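Long-range contact in putative antitoxin VapB45 (PDB 5AF3), which is possibly the antitoxin component of a type II toxin-antitoxin system, with VapC45 as its cognate toxin: residues L177-V186 / P196-V205. Numbering follows the deposited sequence.
Sequences LPQYGDANVV and PVFDGSGVRV
Val186 and Val197 face each other as an antiparallel hydrogen-bonded pair, Val186 N to Val197 O at 2.8 Å and Val197 N to Val186 O at 2.9 Å, and Asp199 N adds a third bond, to Asn184 O. Val185 and Phe198 form the adjoining non-hydrogen-bonded pair, where Val185 CA comes 3.1 Å from Val197 O in a CA-H...O contact. On their side of the sheet, Val185 splits its two methyls between partners: CG1, anti to the backbone N (chi1 166°), meets Pro196 CB at 3.6 Å and also lies over the centre of the Tyr180 ring, while CG2 meets Val205 CG2 at 3.6 Å. These strands, 185-187 and 197-198, form a beta hairpin at one side of a four-stranded antiparallel sheet, 197-198 being an outermost strand within the chain; helix 206-213 begins just after Val205. Phe198 turns the CD1-CE1 side of its ring to Ala183, whose CB lies 3.7 Å from CE1 and whose O approaches near the ring plane. A water bridges Ala183 O and Gly200 N beyond the strand end. On the other side, Val186 CG2 and Val197 CG2 touch at 3.6 Å, both methyls sitting between backbone N and carbonyl carbon. Val186 CG1 reaches Asp199 CB, and the carboxylate of Asp199 forms a salt bridge with Arg191 from the hairpin's connecting loop.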
loop_
_atom_site.group_PDB
_atom_site.type_symbol
_atom_site.label_atom_id
_atom_site.label_comp_id
_atom_site.label_asym_id
_atom_site.label_seq_id
_atom_site.Cartn_x
_atom_site.Cartn_y
_atom_site.Cartn_z
ATOM N N LEU A 177 -10.600 5.033 2.851
ATOM C CA LEU A 177 -9.288 4.766 2.174
ATOM C C LEU A 177 -9.310 3.305 1.683
ATOM O O LEU A 177 -9.252 2.369 2.491
ATOM C CB LEU A 177 -8.110 5.088 3.114
ATOM C CG LEU A 177 -8.100 6.498 3.720
ATOM C CD1 LEU A 177 -6.992 6.652 4.682
ATOM C CD2 LEU A 177 -7.993 7.593 2.625
ATOM N N PRO A 178 -9.525 3.098 0.358
ATOM C CA PRO A 178 -9.812 1.738 -0.137
ATOM C C PRO A 178 -8.602 0.805 -0.050
ATOM O O PRO A 178 -8.777 -0.407 -0.146
ATOM C CB PRO A 178 -10.251 1.958 -1.598
ATOM C CG PRO A 178 -9.603 3.243 -1.994
ATOM C CD PRO A 178 -9.551 4.098 -0.728
ATOM N N GLN A 179 -7.434 1.373 0.193
ATOM C CA GLN A 179 -6.206 0.566 0.355
ATOM C C GLN A 179 -6.271 -0.278 1.631
ATOM O O GLN A 179 -5.549 -1.276 1.740
ATOM C CB GLN A 179 -4.924 1.390 0.331
ATOM C CG GLN A 179 -4.658 2.323 1.535
ATOM C CD GLN A 179 -5.119 3.763 1.300
ATOM O OE1 GLN A 179 -4.450 4.711 1.745
ATOM N NE2 GLN A 179 -6.239 3.932 0.605
ATOM N N TYR A 180 -7.157 0.103 2.568
ATOM C CA TYR A 180 -7.356 -0.684 3.800
ATOM C C TYR A 180 -8.449 -1.748 3.659
ATOM O O TYR A 180 -8.722 -2.494 4.599
ATOM C CB TYR A 180 -7.676 0.220 4.986
ATOM C CG TYR A 180 -6.582 1.110 5.448
ATOM C CD1 TYR A 180 -6.414 2.382 4.879
ATOM C CD2 TYR A 180 -5.702 0.714 6.470
ATOM C CE1 TYR A 180 -5.441 3.221 5.317
ATOM C CE2 TYR A 180 -4.725 1.556 6.922
ATOM C CZ TYR A 180 -4.591 2.810 6.344
ATOM O OH TYR A 180 -3.621 3.677 6.771
ATOM N N GLY A 181 -9.098 -1.797 2.505
ATOM C CA GLY A 181 -10.018 -2.861 2.186
ATOM C C GLY A 181 -11.206 -2.900 3.141
ATOM O O GLY A 181 -11.723 -1.860 3.546
ATOM N N ASP A 182 -11.612 -4.112 3.506
ATOM C CA ASP A 182 -12.755 -4.302 4.388
ATOM C C ASP A 182 -12.550 -3.843 5.845
ATOM O O ASP A 182 -13.507 -3.895 6.626
ATOM C CB ASP A 182 -13.261 -5.755 4.320
ATOM C CG ASP A 182 -13.874 -6.100 2.954
ATOM O OD1 ASP A 182 -14.587 -5.252 2.345
ATOM O OD2 ASP A 182 -13.635 -7.232 2.498
ATOM N N ALA A 183 -11.367 -3.332 6.200
ATOM C CA ALA A 183 -11.218 -2.634 7.499
ATOM C C ALA A 183 -12.052 -1.356 7.545
ATOM O O ALA A 183 -12.263 -0.788 8.625
ATOM C CB ALA A 183 -9.741 -2.299 7.821
ATOM N N ASN A 184 -12.492 -0.880 6.367
ATOM C CA ASN A 184 -13.200 0.416 6.272
ATOM C C ASN A 184 -12.572 1.528 7.092
ATOM O O ASN A 184 -13.180 2.076 8.000
ATOM C CB ASN A 184 -14.694 0.232 6.584
ATOM C CG ASN A 184 -15.321 -0.783 5.678
ATOM O OD1 ASN A 184 -15.106 -0.747 4.473
ATOM N ND2 ASN A 184 -16.085 -1.708 6.237
ATOM N N VAL A 185 -11.330 1.847 6.749
ATOM C CA VAL A 185 -10.582 2.892 7.401
ATOM C C VAL A 185 -10.918 4.198 6.708
ATOM O O VAL A 185 -10.937 4.274 5.455
ATOM C CB VAL A 185 -9.073 2.591 7.380
ATOM C CG1 VAL A 185 -8.246 3.810 7.746
ATOM C CG2 VAL A 185 -8.808 1.368 8.329
ATOM N N VAL A 186 -11.164 5.208 7.534
ATOM C CA VAL A 186 -11.544 6.540 7.061
ATOM C C VAL A 186 -10.702 7.664 7.606
ATOM O O VAL A 186 -10.068 7.558 8.677
ATOM C CB VAL A 186 -13.056 6.825 7.352
ATOM C CG1 VAL A 186 -13.922 5.851 6.644
ATOM C CG2 VAL A 186 -13.358 6.782 8.892
ATOM N N PRO A 196 -6.189 8.199 10.166
ATOM C CA PRO A 196 -6.951 7.013 9.767
ATOM C C PRO A 196 -7.593 6.255 10.974
ATOM O O PRO A 196 -6.874 5.867 11.900
ATOM C CB PRO A 196 -5.895 6.136 9.098
ATOM C CG PRO A 196 -4.910 7.124 8.550
ATOM C CD PRO A 196 -4.813 8.184 9.618
ATOM N N VAL A 197 -8.904 6.096 10.955
ATOM C CA VAL A 197 -9.636 5.276 11.960
ATOM C C VAL A 197 -10.447 4.207 11.314
ATOM O O VAL A 197 -10.907 4.371 10.155
ATOM C CB VAL A 197 -10.564 6.174 12.911
ATOM C CG1 VAL A 197 -9.761 7.180 13.699
ATOM C CG2 VAL A 197 -11.690 6.841 12.108
ATOM N N PHE A 198 -10.622 3.091 12.039
ATOM C CA PHE A 198 -11.602 2.098 11.698
ATOM C C PHE A 198 -12.963 2.801 11.861
ATOM O O PHE A 198 -13.306 3.254 12.951
ATOM C CB PHE A 198 -11.491 0.902 12.652
ATOM C CG PHE A 198 -10.215 0.104 12.486
ATOM C CD1 PHE A 198 -10.126 -0.860 11.488
ATOM C CD2 PHE A 198 -9.144 0.281 13.367
ATOM C CE1 PHE A 198 -8.936 -1.666 11.355
ATOM C CE2 PHE A 198 -7.953 -0.468 13.231
ATOM C CZ PHE A 198 -7.844 -1.426 12.225
ATOM N N ASP A 199 -13.706 2.938 10.756
ATOM C CA ASP A 199 -15.029 3.613 10.793
ATOM C C ASP A 199 -15.924 2.915 11.845
ATOM O O ASP A 199 -16.724 3.561 12.530
ATOM C CB ASP A 199 -15.680 3.517 9.413
ATOM C CG ASP A 199 -16.971 4.333 9.297
ATOM O OD1 ASP A 199 -17.064 5.424 9.919
ATOM O OD2 ASP A 199 -17.838 3.881 8.519
ATOM N N GLY A 200 -15.780 1.597 11.945
ATOM C CA GLY A 200 -16.662 0.768 12.760
ATOM C C GLY A 200 -16.466 0.880 14.264
ATOM O O GLY A 200 -17.406 0.626 15.029
ATOM N N SER A 201 -15.265 1.245 14.707
ATOM C CA SER A 201 -15.027 1.448 16.166
ATOM C C SER A 201 -14.477 2.824 16.554
ATOM O O SER A 201 -14.358 3.126 17.740
ATOM C CB SER A 201 -14.062 0.358 16.645
ATOM O OG SER A 201 -12.777 0.578 16.058
ATOM N N GLY A 202 -14.096 3.649 15.562
ATOM C CA GLY A 202 -13.482 4.951 15.813
ATOM C C GLY A 202 -12.054 4.898 16.338
ATOM O O GLY A 202 -11.482 5.926 16.730
ATOM N N VAL A 203 -11.444 3.697 16.296
ATOM C CA VAL A 203 -10.047 3.523 16.738
ATOM C C VAL A 203 -9.029 3.869 15.652
ATOM O O VAL A 203 -9.209 3.473 14.525
ATOM C CB VAL A 203 -9.802 2.055 17.209
ATOM C CG1 VAL A 203 -8.298 1.784 17.509
ATOM C CG2 VAL A 203 -10.714 1.741 18.407
ATOM N N ARG A 204 -7.991 4.615 16.034
ATOM C CA ARG A 204 -6.884 4.948 15.130
ATOM C C ARG A 204 -6.176 3.663 14.750
ATOM O O ARG A 204 -5.798 2.873 15.627
ATOM C CB ARG A 204 -5.944 5.926 15.793
ATOM C CG ARG A 204 -6.518 7.346 15.904
ATOM C CD ARG A 204 -5.487 8.341 16.442
ATOM N NE ARG A 204 -4.528 7.635 17.279
ATOM C CZ ARG A 204 -3.320 8.080 17.593
ATOM N NH1 ARG A 204 -2.929 9.282 17.169
ATOM N NH2 ARG A 204 -2.514 7.329 18.352
ATOM N N VAL A 205 -6.006 3.452 13.441
ATOM C CA VAL A 205 -5.192 2.358 12.953
ATOM C C VAL A 205 -3.875 2.322 13.722
ATOM O O VAL A 205 -3.394 1.241 14.088
ATOM C CB VAL A 205 -4.936 2.457 11.427
ATOM C CG1 VAL A 205 -3.840 1.416 10.994
ATOM C CG2 VAL A 205 -6.228 2.193 10.677
HETATM O O HOH W 1 -14.250 -0.371 10.440
#